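Ketosynthase (Streptomyces sp. MSC090213JE08, PDB 6KXD) probably works as one half of a ketosynthase/chain length factor pair in the highly reducing type II polyketide synthase for ishigamide. Local coordinates at residues Glu112-Val117 against Ala197-Val202; Pro20-Trp25 against Phe236-Ala241; Gly285-Ala290 against Ala309-Asp314; Ile354-Ala359 against Val368-Leu373. All coordinates share one frame; numbering follows the deposited sequence.

In the fold
Strand 20-29 comes first, and its partner in interaction 2, Phe236-Ala241, lies more than 200 residues later. Interaction 1 is nested inside that long loop, where Glu112-Val117 meets Ala197-Val202. The two contacts join directly, because strands 199-206 and 229-240 are neighbours in a sheet and Val202 O probably accepts a bond from Phe236 N. Interaction 3 follows in series. It closes a short, mostly helical loop between Gly285-Ala290 and Ala309-Asp314. Interaction 4 is the last, a hairpin of strands 354-360 and 365-373. Its first strand pairs with strand 287-291 of interaction 3. No loops cross. Interactions 2 and 4 lie with centres about 14 Å apart.

Interaction 1 of 4, residues Glu112-Val117 against Ala197-Val202; sequences ELTGVV and ATKYLV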
loop_
_atom_site.group_PDB
_atom_site.type_symbol
_atom_site.label_atom_id
_atom_site.label_comp_id
_atom_site.label_asym_id
_atom_site.label_seq_id
_atom_site.Cartn_x
_atom_site.Cartn_y
_atom_site.Cartn_z
ATOM N N GLU B 112 -2.414 13.749 16.515
ATOM C CA GLU B 112 -2.507 13.871 15.109
ATOM C C GLU B 112 -1.151 13.622 14.433
ATOM O O GLU B 112 -1.120 13.582 13.219
ATOM C CB GLU B 112 -3.125 15.244 14.789
ATOM C CG GLU B 112 -2.191 16.430 15.004
ATOM C CD GLU B 112 -1.976 16.840 16.458
ATOM O OE1 GLU B 112 -2.690 16.277 17.365
ATOM O OE2 GLU B 112 -1.072 17.696 16.698
ATOM N N LEU B 113 -0.031 13.500 15.183
ATOM C CA LEU B 113 1.281 13.182 14.616
ATOM C C LEU B 113 1.664 11.721 14.907
ATOM O O LEU B 113 2.838 11.322 14.771
ATOM C CB LEU B 113 2.319 14.150 15.180
ATOM C CG LEU B 113 2.237 15.579 14.633
ATOM C CD1 LEU B 113 3.435 16.388 15.129
ATOM C CD2 LEU B 113 2.151 15.577 13.104
ATOM N N THR B 114 0.665 10.941 15.310
ATOM C CA THR B 114 0.806 9.511 15.415
ATOM C C THR B 114 0.391 8.887 14.082
ATOM O O THR B 114 -0.742 8.994 13.684
ATOM C CB THR B 114 -0.039 8.859 16.501
ATOM O OG1 THR B 114 0.286 9.471 17.757
ATOM C CG2 THR B 114 0.225 7.375 16.604
ATOM N N GLY B 115 1.346 8.236 13.447
ATOM C CA GLY B 115 1.091 7.555 12.189
ATOM C C GLY B 115 0.615 6.128 12.399
ATOM O O GLY B 115 0.856 5.466 13.472
ATOM N N VAL B 116 -0.014 5.572 11.349
ATOM C CA VAL B 116 -0.378 4.191 11.326
ATOM C C VAL B 116 0.107 3.632 10.001
ATOM O O VAL B 116 -0.223 4.245 8.976
ATOM C CB VAL B 116 -1.906 3.977 11.400
ATOM C CG1 VAL B 116 -2.255 2.506 11.194
ATOM C CG2 VAL B 116 -2.471 4.486 12.718
ATOM N N VAL B 117 0.879 2.535 10.041
ATOM C CA VAL B 117 1.161 1.820 8.784
ATOM C C VAL B 117 1.047 0.316 9.035
ATOM O O VAL B 117 1.687 -0.221 9.940
ATOM C CB VAL B 117 2.505 2.212 8.156
ATOM C CG1 VAL B 117 3.691 2.021 9.079
ATOM C CG2 VAL B 117 2.708 1.467 6.840
ATOM N N ALA B 197 5.495 12.240 11.331
ATOM C CA ALA B 197 4.930 11.607 12.498
ATOM C C ALA B 197 6.007 11.625 13.579
ATOM O O ALA B 197 7.163 11.541 13.249
ATOM C CB ALA B 197 4.506 10.179 12.175
ATOM N N THR B 198 5.596 11.741 14.843
ATOM C CA THR B 198 6.486 11.610 16.010
ATOM C C THR B 198 6.407 10.191 16.576
ATOM O O THR B 198 7.289 9.737 17.265
ATOM C CB THR B 198 6.086 12.646 17.070
ATOM O OG1 THR B 198 4.737 12.379 17.483
ATOM C CG2 THR B 198 6.185 14.048 16.496
ATOM N N LYS B 199 5.267 9.531 16.376
ATOM C CA LYS B 199 5.079 8.182 16.827
ATOM C C LYS B 199 4.344 7.420 15.712
ATOM O O LYS B 199 3.634 8.004 14.901
ATOM C CB LYS B 199 4.184 8.066 18.058
ATOM C CG LYS B 199 4.677 8.697 19.343
ATOM C CD LYS B 199 3.831 8.242 20.518
ATOM C CE LYS B 199 3.646 9.325 21.558
ATOM N NZ LYS B 199 2.922 10.483 20.965
ATOM N N TYR B 200 4.521 6.108 15.700
ATOM C CA TYR B 200 3.931 5.270 14.681
ATOM C C TYR B 200 3.475 3.976 15.291
ATOM O O TYR B 200 4.185 3.377 16.099
ATOM C CB TYR B 200 4.908 4.911 13.561
ATOM C CG TYR B 200 4.521 5.474 12.232
ATOM C CD1 TYR B 200 3.514 4.890 11.446
ATOM C CD2 TYR B 200 5.142 6.605 11.761
ATOM C CE1 TYR B 200 3.163 5.443 10.223
ATOM C CE2 TYR B 200 4.810 7.160 10.538
ATOM C CZ TYR B 200 3.827 6.569 9.762
ATOM O OH TYR B 200 3.540 7.195 8.593
ATOM N N LEU B 201 2.272 3.563 14.889
ATOM C CA LEU B 201 1.772 2.224 15.057
ATOM C C LEU B 201 2.136 1.498 13.778
ATOM O O LEU B 201 1.745 1.944 12.732
ATOM C CB LEU B 201 0.259 2.204 15.161
ATOM C CG LEU B 201 -0.411 2.449 16.492
ATOM C CD1 LEU B 201 -0.548 3.919 16.713
ATOM C CD2 LEU B 201 -1.790 1.789 16.493
ATOM N N VAL B 202 2.973 0.474 13.883
ATOM C CA VAL B 202 3.536 -0.163 12.704
ATOM C C VAL B 202 3.251 -1.635 12.882
ATOM O O VAL B 202 3.570 -2.218 13.951
ATOM C CB VAL B 202 5.062 -0.028 12.609
ATOM C CG1 VAL B 202 5.615 -0.704 11.343
ATOM C CG2 VAL B 202 5.506 1.406 12.687
HETATM O O HOH W 1 2.407 11.285 18.096
HETATM O O HOH W 2 1.240 6.192 7.626
#
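The Tyr200 ring lies flat over Gly115. The CA of Gly115 sits 3.6 Å from the centroid of the Tyr200 ring and close to the ring normal, a CH-pi contact. With no side chain at Gly115, the ring can lean across onto the neighbouring strand. Its chi1 of -115°, well off a staggered value, carries it there. Val117 CG1 meets Tyr200 CE1 obliquely at 3.6 Å. This is the tight part of the contact. Helix 180-193 also packs on the ring, through Ala188, Leu191 and Met192.

Strands 114-119 and 199-206 are parallel neighbours in a sheet of the thiolase-type N-terminal ketoacyl-synthase domain. Their axes here differ by 20°. Gly115 N gives a bond to Lys199 O at 2.7 Å, and Leu201 N gives one to Gly115 O at 2.8 Å. Val117 N continues the ladder to Leu201 O. On the face of Thr114 and Leu201, Thr114 CG2 touches Leu201 CD1 at 3.5 Å.

The start of the contact is looser and partly exposed. Leu113 O takes a firm bond from Thr198 N at 2.8 Å and only a weak one from Lys199 N. Leu113 CD1 and Thr198 CG2 stand 3.9 Å apart. Here a water links Thr114 OG1, Thr198 OG1 and Lys199 NZ. Thr114 OG1 is also bonded to Asp111 N.

A second water joins Tyr200 OH to Val116 O, so the hydroxyl of this buried tyrosine has a polar partner. The chemistry thus changes along the pairing: water and side-chain polar groups finish the open end, while ring packing and backbone bonds hold the interior.

Interaction 2 of 4, residues Pro20-Trp25 against Phe236-Ala241; sequences PVITGW and FLVEQA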
loop_
_atom_site.group_PDB
_atom_site.type_symbol
_atom_site.label_atom_id
_atom_site.label_comp_id
_atom_site.label_asym_id
_atom_site.label_seq_id
_atom_site.Cartn_x
_atom_site.Cartn_y
_atom_site.Cartn_z
ATOM N N PRO B 20 14.820 5.260 15.306
ATOM C CA PRO B 20 13.538 4.788 15.815
ATOM C C PRO B 20 13.733 3.685 16.855
ATOM O O PRO B 20 14.629 2.848 16.736
ATOM C CB PRO B 20 12.784 4.343 14.560
ATOM C CG PRO B 20 13.850 4.044 13.547
ATOM C CD PRO B 20 15.064 4.888 13.903
ATOM N N VAL B 21 12.868 3.714 17.858
ATOM C CA VAL B 21 12.829 2.783 18.887
ATOM C C VAL B 21 11.423 2.232 18.951
ATOM O O VAL B 21 10.454 2.969 18.812
ATOM C CB VAL B 21 13.281 3.369 20.240
ATOM C CG1 VAL B 21 14.758 3.728 20.174
ATOM C CG2 VAL B 21 12.475 4.564 20.691
ATOM N N ILE B 22 11.360 0.926 19.195
ATOM C CA ILE B 22 10.142 0.323 19.520
ATOM C C ILE B 22 9.943 0.441 21.033
ATOM O O ILE B 22 10.777 -0.057 21.783
ATOM C CB ILE B 22 10.154 -1.138 19.099
ATOM C CG1 ILE B 22 10.301 -1.278 17.583
ATOM C CG2 ILE B 22 8.927 -1.805 19.648
ATOM C CD1 ILE B 22 10.460 -2.735 17.152
ATOM N N THR B 23 8.811 1.005 21.450
ATOM C CA THR B 23 8.538 1.230 22.897
ATOM C C THR B 23 7.342 0.425 23.360
ATOM O O THR B 23 6.985 0.467 24.543
ATOM C CB THR B 23 8.353 2.723 23.169
ATOM O OG1 THR B 23 7.155 3.065 22.474
ATOM C CG2 THR B 23 9.530 3.532 22.687
ATOM N N GLY B 24 6.783 -0.397 22.467
ATOM C CA GLY B 24 5.676 -1.212 22.826
ATOM C C GLY B 24 5.301 -2.128 21.671
ATOM O O GLY B 24 5.647 -1.831 20.541
ATOM N N TRP B 25 4.595 -3.191 22.002
ATOM C CA TRP B 25 4.118 -4.101 21.002
ATOM C C TRP B 25 2.909 -4.847 21.490
ATOM O O TRP B 25 2.597 -4.905 22.687
ATOM C CB TRP B 25 5.206 -5.061 20.572
ATOM C CG TRP B 25 5.728 -5.971 21.623
ATOM C CD1 TRP B 25 6.623 -5.686 22.615
ATOM C CD2 TRP B 25 5.369 -7.347 21.785
ATOM N NE1 TRP B 25 6.877 -6.803 23.354
ATOM C CE2 TRP B 25 6.116 -7.834 22.884
ATOM C CE3 TRP B 25 4.522 -8.217 21.096
ATOM C CZ2 TRP B 25 6.010 -9.152 23.319
ATOM C CZ3 TRP B 25 4.408 -9.519 21.536
ATOM C CH2 TRP B 25 5.151 -9.975 22.631
ATOM N N PHE B 236 3.664 -2.607 16.618
ATOM C CA PHE B 236 4.704 -1.934 17.364
ATOM C C PHE B 236 4.388 -0.463 17.496
ATOM O O PHE B 236 3.885 0.172 16.552
ATOM C CB PHE B 236 6.052 -2.087 16.672
ATOM C CG PHE B 236 6.272 -3.523 16.372
ATOM C CD1 PHE B 236 6.613 -4.402 17.405
ATOM C CD2 PHE B 236 6.033 -4.006 15.105
ATOM C CE1 PHE B 236 6.773 -5.747 17.139
ATOM C CE2 PHE B 236 6.118 -5.365 14.856
ATOM C CZ PHE B 236 6.488 -6.227 15.881
ATOM N N LEU B 237 4.686 0.070 18.683
ATOM C CA LEU B 237 4.680 1.480 18.845
ATOM C C LEU B 237 6.124 1.938 18.628
ATOM O O LEU B 237 7.039 1.472 19.343
ATOM C CB LEU B 237 4.119 1.796 20.239
ATOM C CG LEU B 237 3.695 3.256 20.431
ATOM C CD1 LEU B 237 4.852 4.185 20.264
ATOM C CD2 LEU B 237 2.612 3.631 19.441
ATOM N N VAL B 238 6.364 2.760 17.616
ATOM C CA VAL B 238 7.674 3.282 17.283
ATOM C C VAL B 238 7.741 4.787 17.570
ATOM O O VAL B 238 6.847 5.541 17.215
ATOM C CB VAL B 238 8.019 2.994 15.805
ATOM C CG1 VAL B 238 9.370 3.542 15.404
ATOM C CG2 VAL B 238 7.930 1.490 15.538
ATOM N N GLU B 239 8.844 5.205 18.179
ATOM C CA GLU B 239 9.095 6.613 18.539
ATOM C C GLU B 239 10.535 6.952 18.160
ATOM O O GLU B 239 11.317 6.062 17.816
ATOM C CB GLU B 239 8.889 6.823 20.043
ATOM C CG GLU B 239 7.693 6.105 20.588
ATOM C CD GLU B 239 7.300 6.573 21.967
ATOM O OE1 GLU B 239 6.955 5.727 22.793
ATOM O OE2 GLU B 239 7.350 7.820 22.185
ATOM N N GLN B 240 10.859 8.243 18.195
ATOM C CA GLN B 240 12.218 8.719 18.014
ATOM C C GLN B 240 12.909 8.567 19.365
ATOM O O GLN B 240 12.288 8.816 20.429
ATOM C CB GLN B 240 12.209 10.164 17.509
ATOM C CG GLN B 240 11.332 10.384 16.291
ATOM C CD GLN B 240 12.133 10.480 15.020
ATOM O OE1 GLN B 240 12.683 9.499 14.507
ATOM N NE2 GLN B 240 12.189 11.691 14.503
ATOM N N ALA B 241 14.153 8.095 19.341
ATOM C CA ALA B 241 14.801 7.689 20.592
ATOM C C ALA B 241 14.827 8.894 21.556
ATOM O O ALA B 241 14.365 8.788 22.699
ATOM C CB ALA B 241 16.174 7.140 20.282
#
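Phe236 packs the CD1 side of its ring obliquely on Trp25, with Phe236 CD1 3.5 Å from Trp25 CB. Ile22 CG2 comes to the same ring atom more loosely. Gly24 O lies at the ring edge. The indole itself leads off toward helix 332-344, whose Ser334 and Ile337 also touch Phe236. Farther along, Pro20 CB meets Val238 CG1 at 3.6 Å.

The strands are antiparallel. Val21 and Glu239 form a hydrogen-bonded pair, each N 2.8 Å from the other's O. Thr23 N then binds Leu237 O, and Leu237 N binds Gly24 O from well above the carbonyl plane. Thr23 and Gly24 both bond to Leu237, a beta bulge in strand 20-29. Gly24 N is buried without a partner in the model.

Thr23 and Glu239 cross at about a right angle. Thr23 OG1 takes the position between its backbone N and carbonyl carbon, chi1 66°, and donates to Glu239 OE1 at 2.7 Å. It uses the anti lone pair of that oxygen. Glu239 OE2 accepts from Glu245 N. With a donor on each oxygen, the buried carboxylate is anchored at both ends, consistent with a charged Glu239.

Interaction 3 of 4, residues Gly285-Ala290 against Ala309-Asp314; sequences GEVWAA and ALVPAD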
loop_
_atom_site.group_PDB
_atom_site.type_symbol
_atom_site.label_atom_id
_atom_site.label_comp_id
_atom_site.label_asym_id
_atom_site.label_seq_id
_atom_site.Cartn_x
_atom_site.Cartn_y
_atom_site.Cartn_z
ATOM N N GLY B 285 28.908 -11.482 13.512
ATOM C CA GLY B 285 29.209 -12.157 14.754
ATOM C C GLY B 285 28.517 -11.536 15.956
ATOM O O GLY B 285 28.377 -12.165 16.946
ATOM N N GLU B 286 28.071 -10.293 15.851
ATOM C CA GLU B 286 27.402 -9.654 16.989
ATOM C C GLU B 286 25.931 -10.084 17.090
ATOM O O GLU B 286 25.263 -9.820 18.095
ATOM C CB GLU B 286 27.404 -8.143 16.823
ATOM C CG GLU B 286 28.772 -7.498 16.912
ATOM C CD GLU B 286 28.604 -5.994 16.810
ATOM O OE1 GLU B 286 29.242 -5.380 15.925
ATOM O OE2 GLU B 286 27.788 -5.454 17.597
ATOM N N VAL B 287 25.404 -10.740 16.055
ATOM C CA VAL B 287 23.989 -11.096 16.065
ATOM C C VAL B 287 23.738 -12.130 17.142
ATOM O O VAL B 287 24.343 -13.195 17.167
ATOM C CB VAL B 287 23.500 -11.612 14.698
ATOM C CG1 VAL B 287 22.045 -12.044 14.797
ATOM C CG2 VAL B 287 23.723 -10.571 13.627
ATOM N N TRP B 288 22.803 -11.796 18.040
ATOM C CA TRP B 288 22.488 -12.593 19.187
ATOM C C TRP B 288 21.222 -13.401 18.936
ATOM O O TRP B 288 21.075 -14.519 19.456
ATOM C CB TRP B 288 22.374 -11.662 20.404
ATOM C CG TRP B 288 21.898 -12.281 21.682
ATOM C CD1 TRP B 288 22.647 -12.915 22.637
ATOM C CD2 TRP B 288 20.549 -12.278 22.165
ATOM N NE1 TRP B 288 21.841 -13.323 23.667
ATOM C CE2 TRP B 288 20.552 -12.956 23.403
ATOM C CE3 TRP B 288 19.340 -11.773 21.658
ATOM C CZ2 TRP B 288 19.390 -13.125 24.147
ATOM C CZ3 TRP B 288 18.188 -11.968 22.388
ATOM C CH2 TRP B 288 18.222 -12.632 23.615
ATOM N N ALA B 289 20.315 -12.824 18.139
ATOM C CA ALA B 289 19.097 -13.522 17.739
ATOM C C ALA B 289 18.831 -13.229 16.270
ATOM O O ALA B 289 18.901 -12.065 15.845
ATOM C CB ALA B 289 17.918 -13.096 18.598
ATOM N N ALA B 290 18.643 -14.300 15.502
ATOM C CA ALA B 290 18.303 -14.199 14.109
ATOM C C ALA B 290 17.038 -15.014 13.866
ATOM O O ALA B 290 16.981 -16.197 14.175
ATOM C CB ALA B 290 19.427 -14.702 13.251
ATOM N N ALA B 309 24.537 -19.617 7.699
ATOM C CA ALA B 309 25.967 -19.369 7.368
ATOM C C ALA B 309 26.452 -17.981 7.822
ATOM O O ALA B 309 27.626 -17.756 8.062
ATOM C CB ALA B 309 26.142 -19.512 5.893
ATOM N N LEU B 310 25.543 -17.024 7.840
ATOM C CA LEU B 310 25.843 -15.650 8.002
ATOM C C LEU B 310 25.963 -15.270 9.478
ATOM O O LEU B 310 26.789 -14.426 9.786
ATOM C CB LEU B 310 24.762 -14.802 7.355
ATOM C CG LEU B 310 25.048 -13.311 7.403
ATOM C CD1 LEU B 310 25.999 -12.940 6.298
ATOM C CD2 LEU B 310 23.801 -12.484 7.338
ATOM N N VAL B 311 25.110 -15.820 10.350
ATOM C CA VAL B 311 25.098 -15.386 11.741
ATOM C C VAL B 311 25.613 -16.497 12.643
ATOM O O VAL B 311 25.688 -17.668 12.243
ATOM C CB VAL B 311 23.698 -14.888 12.166
ATOM C CG1 VAL B 311 23.272 -13.717 11.286
ATOM C CG2 VAL B 311 22.693 -16.006 12.133
ATOM N N PRO B 312 26.023 -16.185 13.895
ATOM C CA PRO B 312 26.439 -17.228 14.823
ATOM C C PRO B 312 25.325 -18.263 14.948
ATOM O O PRO B 312 24.128 -17.846 15.034
ATOM C CB PRO B 312 26.613 -16.489 16.150
ATOM C CG PRO B 312 26.907 -15.092 15.744
ATOM C CD PRO B 312 26.027 -14.863 14.535
ATOM N N ALA B 313 25.682 -19.551 14.987
ATOM C CA ALA B 313 24.677 -20.607 15.091
ATOM C C ALA B 313 23.762 -20.359 16.304
ATOM O O ALA B 313 22.570 -20.613 16.237
ATOM C CB ALA B 313 25.310 -21.967 15.182
ATOM N N ASP B 314 24.338 -19.840 17.384
ATOM C CA ASP B 314 23.601 -19.622 18.615
ATOM C C ASP B 314 22.515 -18.561 18.409
ATOM O O ASP B 314 21.475 -18.598 19.129
ATOM C CB ASP B 314 24.505 -19.172 19.760
ATOM C CG ASP B 314 25.250 -20.270 20.480
ATOM O OD1 ASP B 314 25.024 -21.458 20.186
ATOM O OD2 ASP B 314 25.979 -19.907 21.388
#
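The turn that ends helix 298-310 folds over Gly285-Ala290, which leads into and joins strand 287-291. Val311 and Pro312 are set against Val287 and Ala290. Val311 is the first residue to leave the helix, and its side chain points to the strand. It splits its two methyls between two partners. Val311 CG1 lies beside the backbone N, chi1 -59°, and meets Val287 CG2 at 3.9 Å. Val311 CG2 reaches Ala290 CB at 3.7 Å. The two valines approach each other at a slant.

Pro312 comes next and meets mainly backbone carbonyls. Pro312 CG is 3.5 Å from Gly285 O and equally close to Val287 O. Pro312 CD lies 4.1 Å from Val287 CB, completing the apolar patch. These contacts of ring carbons with carbonyl oxygens are van der Waals in kind, and the two segments share no direct hydrogen bond here.

The polar links lie just outside. Ala290 is backbone-bonded to Ala315 of helix 313-316, and Trp288 O accepts from Arg318 NE. Arg318 also makes a cation-pi contact with the Trp288 ring. Leu277 of helix 265-280 packs on Val287, and Leu316 on both Val311 and Ala290.

The patch is buried around Val287, Ala290 and Val311, while Gly285 and Asp314 are exposed. A phosphate near Pro312 and an acetate near Asp314 are probably from the crystallisation liquor. A turn after a helix closing onto a strand of the sheet fits the layered alpha/beta thiolase fold of ketosynthases.

Interaction 4 of 4, residues Ile354-Ala359 against Val368-Leu373; sequences IALVCA and VAVLRL
Ala355 and Leu371 bond to each other through both backbone groups. Leu371 N reaches Ala355 O at 2.7 Å, with an N-H...O angle of 172°, and Ala355 N reaches Leu371 O at 2.8 Å. Val357 and Ala369 repeat the pattern: Val357 N donates to Ala369 O, and Ala369 N donates to Val357 O at 2.9 Å. The alternate residues of the first strand turn their polar groups the other way. Ile354 and Leu356 bond to strand 287-291, and Cys358 bonds to Val291. Cys358 O also accepts from Gln336 NE2.

The two strands form a beta hairpin, inserted between strands 287-291 and 250-259 in the C-terminal sheet of the thiolase fold. Helix 265-280 packs on the face of Cys358, Val368 and Val370. Helix 332-344 packs on the face of Ala355 and Val357.

On the face of Leu356 and Val368, Leu356 CG rests on Val368 CG1 at 3.7 Å, and Cys358 SG touches Val368 CG2 at the same distance. Ile354 CG2 meets Val370 CG1. Arg372 bends at chi2 and chi3, which brings its guanidinium back over Ile354. Ile354 CD1 lies over the centre of that group, 3.5 Å from Arg372 CZ. Arg372 NH1 is bonded to Gly352 O.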
loop_
_atom_site.group_PDB
_atom_site.type_symbol
_atom_site.label_atom_id
_atom_site.label_comp_id
_atom_site.label_asym_id
_atom_site.label_seq_id
_atom_site.Cartn_x
_atom_site.Cartn_y
_atom_site.Cartn_z
ATOM N N ILE B 354 22.244 -7.491 19.489
ATOM C CA ILE B 354 21.742 -7.311 18.149
ATOM C C ILE B 354 20.815 -8.467 17.767
ATOM O O ILE B 354 21.075 -9.666 18.008
ATOM C CB ILE B 354 22.903 -7.172 17.143
ATOM C CG1 ILE B 354 23.721 -5.912 17.389
ATOM C CG2 ILE B 354 22.385 -7.198 15.704
ATOM C CD1 ILE B 354 22.962 -4.644 17.083
ATOM N N ALA B 355 19.701 -8.110 17.120
ATOM C CA ALA B 355 18.839 -9.069 16.534
ATOM C C ALA B 355 18.634 -8.725 15.053
ATOM O O ALA B 355 18.626 -7.608 14.624
ATOM C CB ALA B 355 17.520 -9.120 17.261
ATOM N N LEU B 356 18.462 -9.771 14.281
ATOM C CA LEU B 356 18.258 -9.693 12.848
ATOM C C LEU B 356 16.980 -10.469 12.534
ATOM O O LEU B 356 16.835 -11.627 12.969
ATOM C CB LEU B 356 19.432 -10.343 12.121
ATOM C CG LEU B 356 19.464 -10.190 10.607
ATOM C CD1 LEU B 356 20.895 -10.182 10.112
ATOM C CD2 LEU B 356 18.736 -11.345 9.948
ATOM N N VAL B 357 16.087 -9.847 11.771
ATOM C CA VAL B 357 14.878 -10.530 11.296
ATOM C C VAL B 357 14.907 -10.466 9.769
ATOM O O VAL B 357 15.329 -9.508 9.213
ATOM C CB VAL B 357 13.586 -9.937 11.880
ATOM C CG1 VAL B 357 13.628 -9.953 13.386
ATOM C CG2 VAL B 357 13.274 -8.559 11.364
ATOM N N CYS B 358 14.537 -11.558 9.120
ATOM C CA CYS B 358 14.663 -11.650 7.715
ATOM C C CYS B 358 13.350 -12.260 7.209
ATOM O O CYS B 358 12.794 -13.176 7.853
ATOM C CB CYS B 358 15.836 -12.576 7.350
ATOM S SG CYS B 358 15.963 -12.715 5.554
ATOM N N ALA B 359 12.868 -11.787 6.067
ATOM C CA ALA B 359 11.729 -12.429 5.432
ATOM C C ALA B 359 11.904 -12.413 3.923
ATOM O O ALA B 359 12.577 -11.556 3.390
ATOM C CB ALA B 359 10.446 -11.757 5.799
ATOM N N VAL B 368 15.337 -7.390 5.491
ATOM C CA VAL B 368 16.036 -7.689 6.658
ATOM C C VAL B 368 15.995 -6.466 7.559
ATOM O O VAL B 368 16.168 -5.371 7.068
ATOM C CB VAL B 368 17.488 -8.090 6.354
ATOM C CG1 VAL B 368 18.285 -8.235 7.639
ATOM C CG2 VAL B 368 17.562 -9.362 5.535
ATOM N N ALA B 369 15.750 -6.697 8.852
ATOM C CA ALA B 369 15.893 -5.639 9.823
ATOM C C ALA B 369 16.917 -6.051 10.874
ATOM O O ALA B 369 16.897 -7.181 11.386
ATOM C CB ALA B 369 14.582 -5.264 10.471
ATOM N N VAL B 370 17.711 -5.057 11.288
ATOM C CA VAL B 370 18.683 -5.224 12.387
ATOM C C VAL B 370 18.246 -4.339 13.555
ATOM O O VAL B 370 17.970 -3.147 13.375
ATOM C CB VAL B 370 20.101 -4.893 11.906
ATOM C CG1 VAL B 370 21.126 -4.995 13.020
ATOM C CG2 VAL B 370 20.495 -5.789 10.758
ATOM N N LEU B 371 18.053 -4.968 14.709
ATOM C CA LEU B 371 17.578 -4.261 15.919
ATOM C C LEU B 371 18.671 -4.334 16.977
ATOM O O LEU B 371 19.399 -5.310 17.040
ATOM C CB LEU B 371 16.359 -4.960 16.485
ATOM C CG LEU B 371 15.218 -5.205 15.490
ATOM C CD1 LEU B 371 14.112 -5.995 16.162
ATOM C CD2 LEU B 371 14.675 -3.909 14.955
ATOM N N ARG B 372 18.706 -3.336 17.851
ATOM C CA ARG B 372 19.485 -3.452 19.057
ATOM C C ARG B 372 18.514 -3.529 20.226
ATOM O O ARG B 372 17.681 -2.592 20.362
ATOM C CB ARG B 372 20.424 -2.263 19.141
ATOM C CG ARG B 372 20.935 -2.043 20.560
ATOM C CD ARG B 372 22.422 -1.964 20.734
ATOM N NE ARG B 372 23.241 -1.672 19.565
ATOM C CZ ARG B 372 24.358 -2.342 19.266
ATOM N NH1 ARG B 372 24.683 -3.439 19.944
ATOM N NH2 ARG B 372 25.122 -1.912 18.275
ATOM N N LEU B 373 18.620 -4.610 21.015
ATOM C CA LEU B 373 17.713 -4.841 22.140
ATOM C C LEU B 373 18.179 -3.905 23.256
ATOM O O LEU B 373 19.386 -3.708 23.447
ATOM C CB LEU B 373 17.653 -6.325 22.510
ATOM C CG LEU B 373 17.317 -7.238 21.329
ATOM C CD1 LEU B 373 17.435 -8.696 21.691
ATOM C CD2 LEU B 373 15.921 -6.917 20.806
#